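Local coordinates for 457aa long hypothetical protein (Pyrococcus horikoshii, PDB 2CSU), which is of unknown function but combines a Rossmann-like CoA-binding domain with two domains related to succinyl-CoA ligases, at residues 15-19 / 20-24; 47-51 / 52-56; 186-190 / 191-195; 329-332 / 333-337; 345-348 / 349-353. One frame throughout, in Å; residues are numbered along the deposited sequence.

Interaction 1 (15-19 / 20-24); sequences GASND and PKKLG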
loop_
_atom_site.group_PDB
_atom_site.type_symbol
_atom_site.label_atom_id
_atom_site.label_comp_id
_atom_site.label_asym_id
_atom_site.label_seq_id
_atom_site.Cartn_x
_atom_site.Cartn_y
_atom_site.Cartn_z
ATOM N N GLY A 15 30.112 17.037 -15.427
ATOM C CA GLY A 15 28.895 17.334 -16.146
ATOM C C GLY A 15 27.981 18.136 -15.236
ATOM O O GLY A 15 26.826 18.392 -15.564
ATOM N N ALA A 16 28.493 18.521 -14.072
ATOM C CA ALA A 16 27.699 19.333 -13.149
ATOM C C ALA A 16 27.220 20.509 -13.994
ATOM O O ALA A 16 27.984 21.060 -14.799
ATOM C CB ALA A 16 28.564 19.820 -11.979
ATOM N N SER A 17 25.963 20.896 -13.819
ATOM C CA SER A 17 25.409 21.977 -14.623
ATOM C C SER A 17 24.576 22.997 -13.845
ATOM O O SER A 17 24.116 22.731 -12.733
ATOM C CB SER A 17 24.570 21.347 -15.746
ATOM O OG SER A 17 23.979 22.309 -16.592
ATOM N N ASN A 18 24.390 24.169 -14.446
ATOM C CA ASN A 18 23.583 25.234 -13.845
ATOM C C ASN A 18 22.190 25.184 -14.481
ATOM O O ASN A 18 21.265 25.868 -14.037
ATOM C CB ASN A 18 24.213 26.611 -14.103
ATOM C CG ASN A 18 25.422 26.876 -13.229
ATOM O OD1 ASN A 18 25.311 26.978 -12.003
ATOM N ND2 ASN A 18 26.588 26.991 -13.852
ATOM N N ASP A 19 22.058 24.372 -15.526
ATOM C CA ASP A 19 20.793 24.210 -16.239
ATOM C C ASP A 19 19.959 23.145 -15.518
ATOM O O ASP A 19 20.327 21.974 -15.487
ATOM C CB ASP A 19 21.060 23.792 -17.694
ATOM C CG ASP A 19 19.791 23.765 -18.555
ATOM O OD1 ASP A 19 18.714 24.198 -18.088
ATOM O OD2 ASP A 19 19.878 23.316 -19.718
ATOM N N PRO A 20 18.826 23.549 -14.921
ATOM C CA PRO A 20 17.924 22.649 -14.188
ATOM C C PRO A 20 17.340 21.498 -14.996
ATOM O O PRO A 20 16.881 20.508 -14.426
ATOM C CB PRO A 20 16.845 23.596 -13.665
ATOM C CG PRO A 20 17.407 24.983 -13.597
ATOM C CD PRO A 20 18.424 24.954 -14.726
ATOM N N LYS A 21 17.358 21.626 -16.319
ATOM C CA LYS A 21 16.822 20.594 -17.199
ATOM C C LYS A 21 17.786 19.431 -17.444
ATOM O O LYS A 21 17.392 18.414 -18.016
ATOM C CB LYS A 21 16.418 21.200 -18.551
ATOM C CG LYS A 21 15.109 21.985 -18.543
ATOM C CD LYS A 21 14.765 22.477 -19.954
ATOM C CE LYS A 21 13.334 22.999 -20.062
ATOM N NZ LYS A 21 13.053 24.183 -19.193
ATOM N N LYS A 22 19.038 19.584 -17.016
ATOM C CA LYS A 22 20.047 18.544 -17.201
ATOM C C LYS A 22 20.296 17.706 -15.953
ATOM O O LYS A 22 20.281 18.217 -14.827
ATOM C CB LYS A 22 21.359 19.163 -17.695
ATOM C CG LYS A 22 21.320 19.450 -19.184
ATOM C CD LYS A 22 22.623 19.976 -19.734
ATOM C CE LYS A 22 22.535 20.072 -21.257
ATOM N NZ LYS A 22 23.613 20.915 -21.853
ATOM N N LEU A 23 20.522 16.411 -16.166
ATOM C CA LEU A 23 20.740 15.479 -15.070
ATOM C C LEU A 23 21.932 15.886 -14.205
ATOM O O LEU A 23 21.908 15.723 -12.981
ATOM C CB LEU A 23 20.939 14.059 -15.626
ATOM C CG LEU A 23 19.815 13.495 -16.502
ATOM C CD1 LEU A 23 20.177 12.095 -16.994
ATOM C CD2 LEU A 23 18.536 13.448 -15.710
ATOM N N GLY A 24 22.972 16.414 -14.844
ATOM C CA GLY A 24 24.147 16.852 -14.112
ATOM C C GLY A 24 23.823 17.909 -13.070
ATOM O O GLY A 24 24.524 18.048 -12.071
#
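Lys22 N gives to Asp19 O at 3.1 Å. The bond is nearly straight, 165° at the hydrogen, though the donor stands well above the carbonyl plane. It closes a type I beta turn over Asp19 to Lys22, with Pro20 and Lys21 at the two corners. The Asp19 carboxylate adds a second, weak bond. CG lies anti to the backbone N (chi1 -173°), which folds the carboxylate forward over the turn, and OD1 meets Lys21 N at 3.4 Å. The other oxygen, OD2, lies against the aliphatic part of Lys22, 4.2 Å from its CG. The Lys22 amine stays further off: NZ is 4.9 Å from Asp19 OD2, too far for a salt bridge, though the opposite charges may still attract weakly.

Just before the turn, Ser17 makes an ST turn. Its OG accepts from Asp19 N at 3.0 Å, and this holds the chain as it enters the turn. The chain then passes close to its own start. Gly24 CA makes a CA-H...O contact with Gly15 O at 3.4 Å, and Ala16 CA makes another with Gly24 O. Gly24 has no side chain, so the helix start can lie directly on the Gly15 carbonyl.

Residues 15-24 form the loop after strand 10-14 and the first residues of helix 23-31. This is the first beta-alpha connection of the Rossmann-like CoA-binding domain. Lys21 packs on Gly383 of the second subunit. Ala16 packs on Phe28 of helix 23-31 and on Val49 of strand 48-49.

Interaction 2 (47-51 / 52-56); sequences EEVQG and VKAYK
Glu47 and Ala54, Val49 and Val52 are joined by backbone hydrogen bonds across a tight beta hairpin. Val49 N gives to Val52 O at 2.7 Å, and Val52 N gives back to Val49 O at 2.9 Å. Beyond the non-hydrogen-bonded pair Glu48-Lys53, Ala54 N reaches Glu47 O at 2.8 Å. The turn from Val49 to Val52 is type I', with Gln50 and Gly51 at its corners, both at positive phi.

A side chain also holds the turn. Glu48 OE2 accepts from Gly51 N at 2.7 Å, on the anti side of the carboxylate and 27° out of its plane. The chain of Glu48 bends at its second torsion (chi2 -85°), which turns the carboxylate back over the corner. On the way, its CG lies 3.5 Å from Val52 O.

Opposite charges also come near each other. Glu47 OE1 and Lys56 NZ are 4.1 Å apart, too far for a salt bridge, and their chains cross at a slant.

The apolar contact is small. Val49 CG2 meets Ala54 CB at 3.9 Å. The same methyl of Ala54 also lies against Glu47 O. Val49 and Val52 direct their side chains to one face of the hairpin, while Glu48 and Lys53 occupy the other.

The valine face packs against helix 23-31 and strand 38-42 of the same CoA-binding domain. Val49 and Val52 both touch Phe28 of the helix and Pro41 of the strand, and Ala54 also rests on Pro41. At the turn, the Gln50 side-chain amide gives to Ser17 O, which ties the hairpin to the loop before helix 23-31.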
loop_
_atom_site.group_PDB
_atom_site.type_symbol
_atom_site.label_atom_id
_atom_site.label_comp_id
_atom_site.label_asym_id
_atom_site.label_seq_id
_atom_site.Cartn_x
_atom_site.Cartn_y
_atom_site.Cartn_z
ATOM N N GLU A 47 32.714 28.400 -14.791
ATOM C CA GLU A 47 33.727 28.849 -13.837
ATOM C C GLU A 47 33.207 28.407 -12.483
ATOM O O GLU A 47 33.959 28.048 -11.575
ATOM C CB GLU A 47 33.852 30.376 -13.852
ATOM C CG GLU A 47 34.136 30.976 -15.213
ATOM C CD GLU A 47 35.383 30.401 -15.844
ATOM O OE1 GLU A 47 36.405 30.267 -15.124
ATOM O OE2 GLU A 47 35.340 30.089 -17.060
ATOM N N GLU A 48 31.890 28.419 -12.372
ATOM C CA GLU A 48 31.226 28.034 -11.144
ATOM C C GLU A 48 29.920 27.340 -11.476
ATOM O O GLU A 48 29.314 27.585 -12.520
ATOM C CB GLU A 48 31.002 29.286 -10.289
ATOM C CG GLU A 48 29.771 29.314 -9.419
ATOM C CD GLU A 48 28.536 29.789 -10.158
ATOM O OE1 GLU A 48 28.600 30.770 -10.934
ATOM O OE2 GLU A 48 27.487 29.170 -9.952
ATOM N N VAL A 49 29.500 26.456 -10.585
ATOM C CA VAL A 49 28.267 25.727 -10.776
ATOM C C VAL A 49 27.503 25.758 -9.480
ATOM O O VAL A 49 28.005 25.329 -8.439
ATOM C CB VAL A 49 28.530 24.256 -11.193
ATOM C CG1 VAL A 49 27.221 23.482 -11.231
ATOM C CG2 VAL A 49 29.176 24.222 -12.564
ATOM N N GLN A 50 26.285 26.278 -9.548
ATOM C CA GLN A 50 25.447 26.371 -8.372
ATOM C C GLN A 50 26.189 27.039 -7.214
ATOM O O GLN A 50 26.051 26.652 -6.054
ATOM C CB GLN A 50 24.943 24.965 -7.996
ATOM C CG GLN A 50 23.848 24.486 -8.954
ATOM C CD GLN A 50 23.448 23.034 -8.750
ATOM O OE1 GLN A 50 23.029 22.640 -7.660
ATOM N NE2 GLN A 50 23.562 22.232 -9.809
ATOM N N GLY A 51 26.992 28.043 -7.556
ATOM C CA GLY A 51 27.732 28.795 -6.556
ATOM C C GLY A 51 29.062 28.223 -6.125
ATOM O O GLY A 51 29.751 28.829 -5.301
ATOM N N VAL A 52 29.427 27.063 -6.668
ATOM C CA VAL A 52 30.685 26.427 -6.315
ATOM C C VAL A 52 31.712 26.483 -7.447
ATOM O O VAL A 52 31.395 26.264 -8.625
ATOM C CB VAL A 52 30.474 24.945 -5.896
ATOM C CG1 VAL A 52 31.808 24.309 -5.527
ATOM C CG2 VAL A 52 29.522 24.870 -4.700
ATOM N N LYS A 53 32.945 26.796 -7.066
ATOM C CA LYS A 53 34.081 26.868 -7.999
ATOM C C LYS A 53 34.141 25.581 -8.783
ATOM O O LYS A 53 34.220 24.490 -8.232
ATOM C CB LYS A 53 35.447 27.075 -7.265
ATOM C CG LYS A 53 36.622 27.537 -8.186
ATOM C CD LYS A 53 38.027 26.922 -7.884
ATOM C CE LYS A 53 39.177 27.491 -8.779
ATOM N NZ LYS A 53 40.224 28.126 -7.947
ATOM N N ALA A 54 34.138 25.695 -10.102
ATOM C CA ALA A 54 34.188 24.519 -10.954
ATOM C C ALA A 54 35.504 24.409 -11.714
ATOM O O ALA A 54 36.224 25.394 -11.887
ATOM C CB ALA A 54 33.023 24.548 -11.924
ATOM N N TYR A 55 35.808 23.200 -12.168
ATOM C CA TYR A 55 37.030 22.941 -12.918
ATOM C C TYR A 55 36.705 22.437 -14.316
ATOM O O TYR A 55 35.731 21.700 -14.518
ATOM C CB TYR A 55 37.897 21.927 -12.165
ATOM C CG TYR A 55 38.376 22.443 -10.822
ATOM C CD1 TYR A 55 39.515 23.252 -10.723
ATOM C CD2 TYR A 55 37.662 22.164 -9.654
ATOM C CE1 TYR A 55 39.933 23.767 -9.489
ATOM C CE2 TYR A 55 38.069 22.674 -8.415
ATOM C CZ TYR A 55 39.204 23.472 -8.340
ATOM O OH TYR A 55 39.610 23.958 -7.115
ATOM N N LYS A 56 37.528 22.853 -15.276
ATOM C CA LYS A 56 37.364 22.479 -16.677
ATOM C C LYS A 56 37.559 20.975 -16.874
ATOM O O LYS A 56 36.961 20.339 -17.733
ATOM C CB LYS A 56 38.402 23.248 -17.496
ATOM C CG LYS A 56 38.077 24.739 -17.588
ATOM C CD LYS A 56 39.291 25.573 -17.997
ATOM C CE LYS A 56 39.040 27.077 -17.849
ATOM N NZ LYS A 56 39.025 27.434 -16.432
#

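Interaction 3 (186-190 / 191-195); sequences ADVDF and AELME
Asp187 O lies 4.0 Å from Glu192 OE1. Arg123 of strand 123-125 joins these two residues, forming salt bridges with both Asp187 OD2 and Glu192 OE1.

Val188 packs its CG1 on Leu193, 3.8 Å from CG, and the two side chains cross at about a right angle. Its CA lies against Glu192, 3.4 Å from OE1.

Asp189 follows at the N-cap. Its OD1 accepts from Glu192 N at 2.9 Å, with an angle of 179° at the hydrogen, and the N-H comes in nearly along the C-O axis of the carboxylate. CG sits between the backbone N and the carbonyl carbon (chi1 56°), and this turns OD1 over the first turn of the helix. The backbone O of Asp189 takes Leu193 N at 3.0 Å, so the residue uses both its carbonyl and its carboxylate here. Asp189 OD2 also lies 3.6 Å from Glu192 OE2. These like charges probably repel, but Lys218 binds Glu192 OE2 in a salt bridge. The helix N-terminus would also help to stabilise the charge on Asp189.

Phe190 opens the helix. Its backbone O accepts from Met194 N at 2.7 Å. Met194, a selenomethionine, bends at its last torsion (chi3 -50°), which carries CE back to 4.2 Å from Phe190 CB.

This is an N-capped helix start in the flavodoxin-like domain, where the loop after strand 175-181 runs into helix 190-197. Phe190 and Leu193 pack on Ile155 of strand 152-156. Met194 touches Phe219 and Val222 of helix 216-229. Ala186 touches helix 104-120.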
loop_
_atom_site.group_PDB
_atom_site.type_symbol
_atom_site.label_atom_id
_atom_site.label_comp_id
_atom_site.label_asym_id
_atom_site.label_seq_id
_atom_site.Cartn_x
_atom_site.Cartn_y
_atom_site.Cartn_z
ATOM N N ALA A 186 27.730 -3.090 -16.321
ATOM C CA ALA A 186 28.827 -3.565 -17.155
ATOM C C ALA A 186 29.988 -4.114 -16.322
ATOM O O ALA A 186 30.604 -5.123 -16.643
ATOM C CB ALA A 186 29.314 -2.394 -18.012
ATOM N N ASP A 187 30.309 -3.385 -15.236
ATOM C CA ASP A 187 31.442 -3.785 -14.410
ATOM C C ASP A 187 30.989 -4.380 -13.073
ATOM O O ASP A 187 30.722 -5.567 -12.942
ATOM C CB ASP A 187 32.300 -2.546 -14.167
ATOM C CG ASP A 187 33.713 -2.980 -13.810
ATOM O OD1 ASP A 187 33.966 -4.185 -13.827
ATOM O OD2 ASP A 187 34.535 -2.119 -13.523
ATOM N N VAL A 188 30.957 -3.511 -12.042
ATOM C CA VAL A 188 30.486 -3.956 -10.738
ATOM C C VAL A 188 29.085 -4.563 -10.843
ATOM O O VAL A 188 28.179 -3.999 -11.438
ATOM C CB VAL A 188 30.462 -2.740 -9.810
ATOM C CG1 VAL A 188 29.924 -3.144 -8.438
ATOM C CG2 VAL A 188 31.862 -2.167 -9.656
ATOM N N ASP A 189 28.931 -5.775 -10.275
ATOM C CA ASP A 189 27.630 -6.439 -10.363
ATOM C C ASP A 189 27.066 -6.798 -8.987
ATOM O O ASP A 189 27.590 -6.413 -7.950
ATOM C CB ASP A 189 27.777 -7.697 -11.222
ATOM C CG ASP A 189 28.860 -8.598 -10.641
ATOM O OD1 ASP A 189 29.100 -8.508 -9.437
ATOM O OD2 ASP A 189 29.441 -9.379 -11.389
ATOM N N PHE A 190 25.959 -7.538 -9.032
ATOM C CA PHE A 190 25.285 -7.986 -7.818
ATOM C C PHE A 190 26.265 -8.699 -6.888
ATOM O O PHE A 190 26.372 -8.363 -5.698
ATOM C CB PHE A 190 24.155 -8.972 -8.145
ATOM C CG PHE A 190 22.961 -8.347 -8.802
ATOM C CD1 PHE A 190 22.244 -7.344 -8.159
ATOM C CD2 PHE A 190 22.538 -8.783 -10.055
ATOM C CE1 PHE A 190 21.116 -6.780 -8.755
ATOM C CE2 PHE A 190 21.420 -8.232 -10.659
ATOM C CZ PHE A 190 20.704 -7.225 -10.010
ATOM N N ALA A 191 26.975 -9.684 -7.437
ATOM C CA ALA A 191 27.922 -10.482 -6.659
ATOM C C ALA A 191 28.960 -9.653 -5.912
ATOM O O ALA A 191 29.165 -9.832 -4.714
ATOM C CB ALA A 191 28.627 -11.470 -7.565
ATOM N N GLU A 192 29.633 -8.764 -6.631
ATOM C CA GLU A 192 30.647 -7.939 -6.014
ATOM C C GLU A 192 30.016 -7.043 -4.961
ATOM O O GLU A 192 30.620 -6.785 -3.923
ATOM C CB GLU A 192 31.368 -7.106 -7.072
ATOM C CG GLU A 192 32.496 -7.869 -7.781
ATOM C CD GLU A 192 32.632 -7.492 -9.250
ATOM O OE1 GLU A 192 32.726 -6.283 -9.553
ATOM O OE2 GLU A 192 32.646 -8.407 -10.107
ATOM N N LEU A 193 28.800 -6.580 -5.224
ATOM C CA LEU A 193 28.120 -5.724 -4.272
ATOM C C LEU A 193 27.713 -6.513 -3.028
ATOM O O LEU A 193 27.857 -6.023 -1.914
ATOM C CB LEU A 193 26.912 -5.071 -4.919
ATOM C CG LEU A 193 27.253 -3.902 -5.845
ATOM C CD1 LEU A 193 25.968 -3.390 -6.475
ATOM C CD2 LEU A 193 27.952 -2.779 -5.063
HETATM N N MSE A 194 27.229 -7.739 -3.222
HETATM C CA MSE A 194 26.834 -8.580 -2.104
HETATM C C MSE A 194 28.057 -8.935 -1.273
HETATM O O MSE A 194 27.954 -9.086 -0.057
HETATM C CB MSE A 194 26.149 -9.869 -2.583
HETATM C CG MSE A 194 24.688 -9.691 -2.978
HETATM SE SE MSE A 194 23.907 -11.170 -3.746
HETATM C CE MSE A 194 25.010 -11.472 -4.833
ATOM N N GLU A 195 29.214 -9.082 -1.916
ATOM C CA GLU A 195 30.417 -9.407 -1.160
ATOM C C GLU A 195 30.757 -8.234 -0.246
ATOM O O GLU A 195 31.046 -8.411 0.932
ATOM C CB GLU A 195 31.599 -9.710 -2.094
ATOM C CG GLU A 195 31.557 -11.112 -2.720
ATOM C CD GLU A 195 32.696 -11.370 -3.707
ATOM O OE1 GLU A 195 32.926 -10.524 -4.602
ATOM O OE2 GLU A 195 33.357 -12.424 -3.588
#

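Interaction 4 (329-332 / 333-337); sequences EELR and SFLPP
Ser333 OG and Phe334 CG each sit between the backbone N and the carbonyl carbon (chi1 77° and 72°), which turns both side chains back on the helix. The Ser333 hydroxyl thereby reaches the carbonyl of Glu330. OG gives to Glu330 O at 2.6 Å, from only a little outside the carbonyl plane. Ser333 N gives to the same oxygen at 3.0 Å, but from well above that plane. Glu330 O is thus gripped twice by one residue. The regular helical bond from Ser333 N to Glu329 O is weak by comparison.

The Phe334 ring lies beside Leu331. Its CZ meets Leu331 CD2 at 4.0 Å, and the two side chains point the same way. Leu331 O lies over one ring face, offset toward the rim. Phe334 CD2 also comes to 3.1 Å from Glu330 O.

Leu335 is the first residue to leave helical geometry, yet its N still gives to Leu331 O at 3.1 Å. Its CD1 packs 4.2 Å from Leu331 CD2. The last turn therefore ends with Phe334 and Leu335 both against Leu331.

The contact is the C-terminal end of helix 325-334 in the Ligase-CoA domain. Leu331 touches Leu362 of helix 353-365. Phe334 packs on Asp355 and Thr359 of the same helix, and makes a cation-pi contact with Arg358.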
loop_
_atom_site.group_PDB
_atom_site.type_symbol
_atom_site.label_atom_id
_atom_site.label_comp_id
_atom_site.label_asym_id
_atom_site.label_seq_id
_atom_site.Cartn_x
_atom_site.Cartn_y
_atom_site.Cartn_z
ATOM N N GLU A 329 -4.353 -17.505 32.109
ATOM C CA GLU A 329 -5.089 -17.121 33.305
ATOM C C GLU A 329 -4.937 -15.656 33.655
ATOM O O GLU A 329 -5.921 -14.995 33.980
ATOM C CB GLU A 329 -4.670 -17.975 34.508
ATOM C CG GLU A 329 -5.390 -19.305 34.596
ATOM C CD GLU A 329 -5.172 -20.007 35.929
ATOM O OE1 GLU A 329 -5.732 -21.111 36.115
ATOM O OE2 GLU A 329 -4.447 -19.457 36.788
ATOM N N GLU A 330 -3.714 -15.142 33.601
ATOM C CA GLU A 330 -3.494 -13.740 33.927
ATOM C C GLU A 330 -4.157 -12.845 32.887
ATOM O O GLU A 330 -4.663 -11.775 33.218
ATOM C CB GLU A 330 -1.973 -13.503 33.971
ATOM C CG GLU A 330 -1.250 -12.317 34.609
ATOM C CD GLU A 330 0.223 -12.274 34.949
ATOM O OE1 GLU A 330 0.968 -13.165 35.353
ATOM O OE2 GLU A 330 0.600 -11.129 34.749
ATOM N N LEU A 331 -4.154 -13.277 31.628
ATOM C CA LEU A 331 -4.788 -12.496 30.564
ATOM C C LEU A 331 -6.269 -12.331 30.899
ATOM O O LEU A 331 -6.841 -11.236 30.815
ATOM C CB LEU A 331 -4.637 -13.209 29.215
ATOM C CG LEU A 331 -3.255 -13.169 28.547
ATOM C CD1 LEU A 331 -3.255 -14.046 27.300
ATOM C CD2 LEU A 331 -2.905 -11.728 28.184
ATOM N N ARG A 332 -6.873 -13.443 31.293
ATOM C CA ARG A 332 -8.281 -13.504 31.661
ATOM C C ARG A 332 -8.624 -12.633 32.876
ATOM O O ARG A 332 -9.776 -12.264 33.073
ATOM C CB ARG A 332 -8.631 -14.964 31.947
ATOM C CG ARG A 332 -10.084 -15.276 32.206
ATOM C CD ARG A 332 -10.356 -16.671 31.654
ATOM N NE ARG A 332 -9.280 -17.596 32.001
ATOM C CZ ARG A 332 -9.035 -18.742 31.370
ATOM N NH1 ARG A 332 -9.788 -19.120 30.343
ATOM N NH2 ARG A 332 -8.032 -19.514 31.773
ATOM N N SER A 333 -7.627 -12.292 33.684
ATOM C CA SER A 333 -7.881 -11.490 34.870
ATOM C C SER A 333 -8.064 -9.998 34.616
ATOM O O SER A 333 -8.913 -9.365 35.244
ATOM C CB SER A 333 -6.769 -11.692 35.893
ATOM O OG SER A 333 -5.612 -10.974 35.526
ATOM N N PHE A 334 -7.299 -9.430 33.691
ATOM C CA PHE A 334 -7.416 -8.000 33.439
ATOM C C PHE A 334 -8.093 -7.609 32.130
ATOM O O PHE A 334 -8.394 -6.436 31.918
ATOM C CB PHE A 334 -6.036 -7.347 33.526
ATOM C CG PHE A 334 -5.130 -7.682 32.379
ATOM C CD1 PHE A 334 -5.142 -6.911 31.219
ATOM C CD2 PHE A 334 -4.261 -8.764 32.460
ATOM C CE1 PHE A 334 -4.293 -7.214 30.144
ATOM C CE2 PHE A 334 -3.405 -9.084 31.393
ATOM C CZ PHE A 334 -3.420 -8.306 30.234
ATOM N N LEU A 335 -8.331 -8.578 31.255
ATOM C CA LEU A 335 -8.986 -8.288 29.980
ATOM C C LEU A 335 -10.491 -8.448 30.085
ATOM O O LEU A 335 -10.983 -9.118 30.980
ATOM C CB LEU A 335 -8.466 -9.213 28.882
ATOM C CG LEU A 335 -7.011 -9.008 28.466
ATOM C CD1 LEU A 335 -6.626 -10.038 27.392
ATOM C CD2 LEU A 335 -6.842 -7.595 27.967
ATOM N N PRO A 336 -11.243 -7.824 29.174
ATOM C CA PRO A 336 -12.707 -7.928 29.198
ATOM C C PRO A 336 -13.174 -9.386 29.107
ATOM O O PRO A 336 -12.384 -10.287 28.803
ATOM C CB PRO A 336 -13.130 -7.102 27.983
ATOM C CG PRO A 336 -12.049 -6.059 27.904
ATOM C CD PRO A 336 -10.800 -6.866 28.147
ATOM N N PRO A 337 -14.469 -9.632 29.366
ATOM C CA PRO A 337 -15.097 -10.953 29.389
ATOM C C PRO A 337 -15.141 -11.631 28.008
ATOM O O PRO A 337 -14.966 -12.835 27.878
ATOM C CB PRO A 337 -16.508 -10.797 29.946
ATOM C CG PRO A 337 -16.565 -9.466 30.677
ATOM C CD PRO A 337 -15.374 -8.663 29.975
#

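Interaction 5 (345-348 / 349-353); sequences VDMI and ASARG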
loop_
_atom_site.group_PDB
_atom_site.type_symbol
_atom_site.label_atom_id
_atom_site.label_comp_id
_atom_site.label_asym_id
_atom_site.label_seq_id
_atom_site.Cartn_x
_atom_site.Cartn_y
_atom_site.Cartn_z
ATOM N N VAL A 345 -4.545 -13.655 20.846
ATOM C CA VAL A 345 -5.096 -12.910 21.979
ATOM C C VAL A 345 -5.855 -11.656 21.533
ATOM O O VAL A 345 -5.281 -10.679 21.069
ATOM C CB VAL A 345 -3.951 -12.521 22.914
ATOM C CG1 VAL A 345 -4.480 -11.632 24.037
ATOM C CG2 VAL A 345 -3.326 -13.766 23.518
ATOM N N ASP A 346 -7.193 -11.710 21.640
ATOM C CA ASP A 346 -7.956 -10.567 21.170
ATOM C C ASP A 346 -8.466 -9.694 22.312
ATOM O O ASP A 346 -9.586 -9.837 22.787
ATOM C CB ASP A 346 -9.128 -11.058 20.319
ATOM C CG ASP A 346 -9.858 -9.846 19.758
ATOM O OD1 ASP A 346 -10.887 -10.041 19.109
ATOM O OD2 ASP A 346 -9.416 -8.728 20.008
HETATM N N MSE A 347 -7.579 -8.797 22.790
HETATM C CA MSE A 347 -8.076 -7.723 23.635
HETATM C C MSE A 347 -9.182 -6.986 22.886
HETATM O O MSE A 347 -9.188 -6.901 21.667
HETATM C CB MSE A 347 -6.932 -6.749 23.925
HETATM C CG MSE A 347 -5.575 -7.439 24.025
HETATM SE SE MSE A 347 -4.243 -6.279 24.349
HETATM C CE MSE A 347 -3.168 -6.750 22.988
ATOM N N ILE A 348 -10.164 -6.490 23.646
ATOM C CA ILE A 348 -11.275 -5.821 22.992
ATOM C C ILE A 348 -10.865 -4.445 22.460
ATOM O O ILE A 348 -9.749 -3.976 22.654
ATOM C CB ILE A 348 -12.418 -5.700 24.005
ATOM C CG1 ILE A 348 -12.698 -7.061 24.656
ATOM C CG2 ILE A 348 -13.704 -5.248 23.292
ATOM C CD1 ILE A 348 -12.671 -8.206 23.643
ATOM N N ALA A 349 -11.829 -3.860 21.755
ATOM C CA ALA A 349 -11.657 -2.550 21.144
ATOM C C ALA A 349 -11.357 -1.481 22.194
ATOM O O ALA A 349 -10.934 -0.371 21.867
ATOM C CB ALA A 349 -12.908 -2.180 20.366
ATOM N N SER A 350 -11.574 -1.824 23.457
ATOM C CA SER A 350 -11.328 -0.906 24.556
ATOM C C SER A 350 -9.891 -0.987 25.050
ATOM O O SER A 350 -9.493 -0.236 25.936
ATOM C CB SER A 350 -12.272 -1.222 25.715
ATOM O OG SER A 350 -12.194 -2.594 26.063
ATOM N N ALA A 351 -9.111 -1.897 24.483
ATOM C CA ALA A 351 -7.724 -2.050 24.903
ATOM C C ALA A 351 -6.949 -0.733 24.977
ATOM O O ALA A 351 -6.825 0.009 23.990
ATOM C CB ALA A 351 -7.007 -3.014 23.985
ATOM N N ARG A 352 -6.416 -0.460 26.164
ATOM C CA ARG A 352 -5.624 0.738 26.397
ATOM C C ARG A 352 -4.133 0.413 26.405
ATOM O O ARG A 352 -3.716 -0.739 26.381
ATOM C CB ARG A 352 -6.041 1.324 27.749
ATOM C CG ARG A 352 -7.421 1.984 27.707
ATOM C CD ARG A 352 -7.704 2.798 28.976
ATOM N NE ARG A 352 -9.005 3.466 28.879
ATOM C CZ ARG A 352 -9.025 4.652 28.249
ATOM N NH1 ARG A 352 -7.906 5.159 27.759
ATOM N NH2 ARG A 352 -10.187 5.286 28.064
ATOM N N GLY A 353 -3.315 1.479 26.394
ATOM C CA GLY A 353 -1.875 1.264 26.430
ATOM C C GLY A 353 -1.487 0.217 27.478
ATOM O O GLY A 353 -0.698 -0.687 27.234
#
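Met347 and Ala351 meet over a type I beta turn that runs from Ile348 to Ala351, in the loop that leads from strand 344-346 to helix 353-365. This is a beta-alpha connection of the Ligase-CoA domain. The two CB atoms are 3.7 Å apart. From there Met347, a selenomethionine, leads away from the turn. Its side chain touches Thr359 of helix 353-365 and Met299 of strand 295-300.

Ile348 can be followed outward from CB. CB itself lies 3.7 Å from Ser350 OG. A chi1 of -51° puts CG1 beside the backbone N and CG2 anti to it, beside the carbonyl carbon and over the next residue. There CG2 meets Ala349 CB at 4.3 Å, and it stands 4.1 Å from Ser350 OG. The other branch leads away from the turn, and its CG1 packs on Pro336 CB. Ile348 also touches Ala339.

With OG between its backbone N and carbonyl carbon (chi1 53°), Ser350 brings the hydroxyl back to Ile348 CB. Ser350 also touches Pro336. After the turn, Arg352 takes the N-cap position of helix 353-365, and its N gives to Asp355 OD1.

The methyl of Ala351 comes to 3.2 Å from Ile348 O. The turn is closed by Ala351 N, which gives to that same Ile348 O at 2.8 Å, with an angle of 161° at the hydrogen.

In the fold
All five contacts are local and follow one another along the chain; none nests or crosses. Interaction 1 turns the chain from strand 10-14 into helix 23-31. Interaction 2 closes the hairpin 48-53 and touches interaction 1 where Asn18 OD1 meets Gln50 N at 2.7 Å; both belong to the CoA-binding domain. Interaction 3 starts helix 190-197 in the flavodoxin-like domain, its centre about 29 Å from that of interaction 1. Interactions 4 and 5 lie in the Ligase-CoA domain, on the opposite side of the chain's centre from interactions 1 to 3. They also touch: Pro336 CB packs on Ile348 CG1 at 3.4 Å, joining the residues just after helix 325-334 to the loop after strand 344-346.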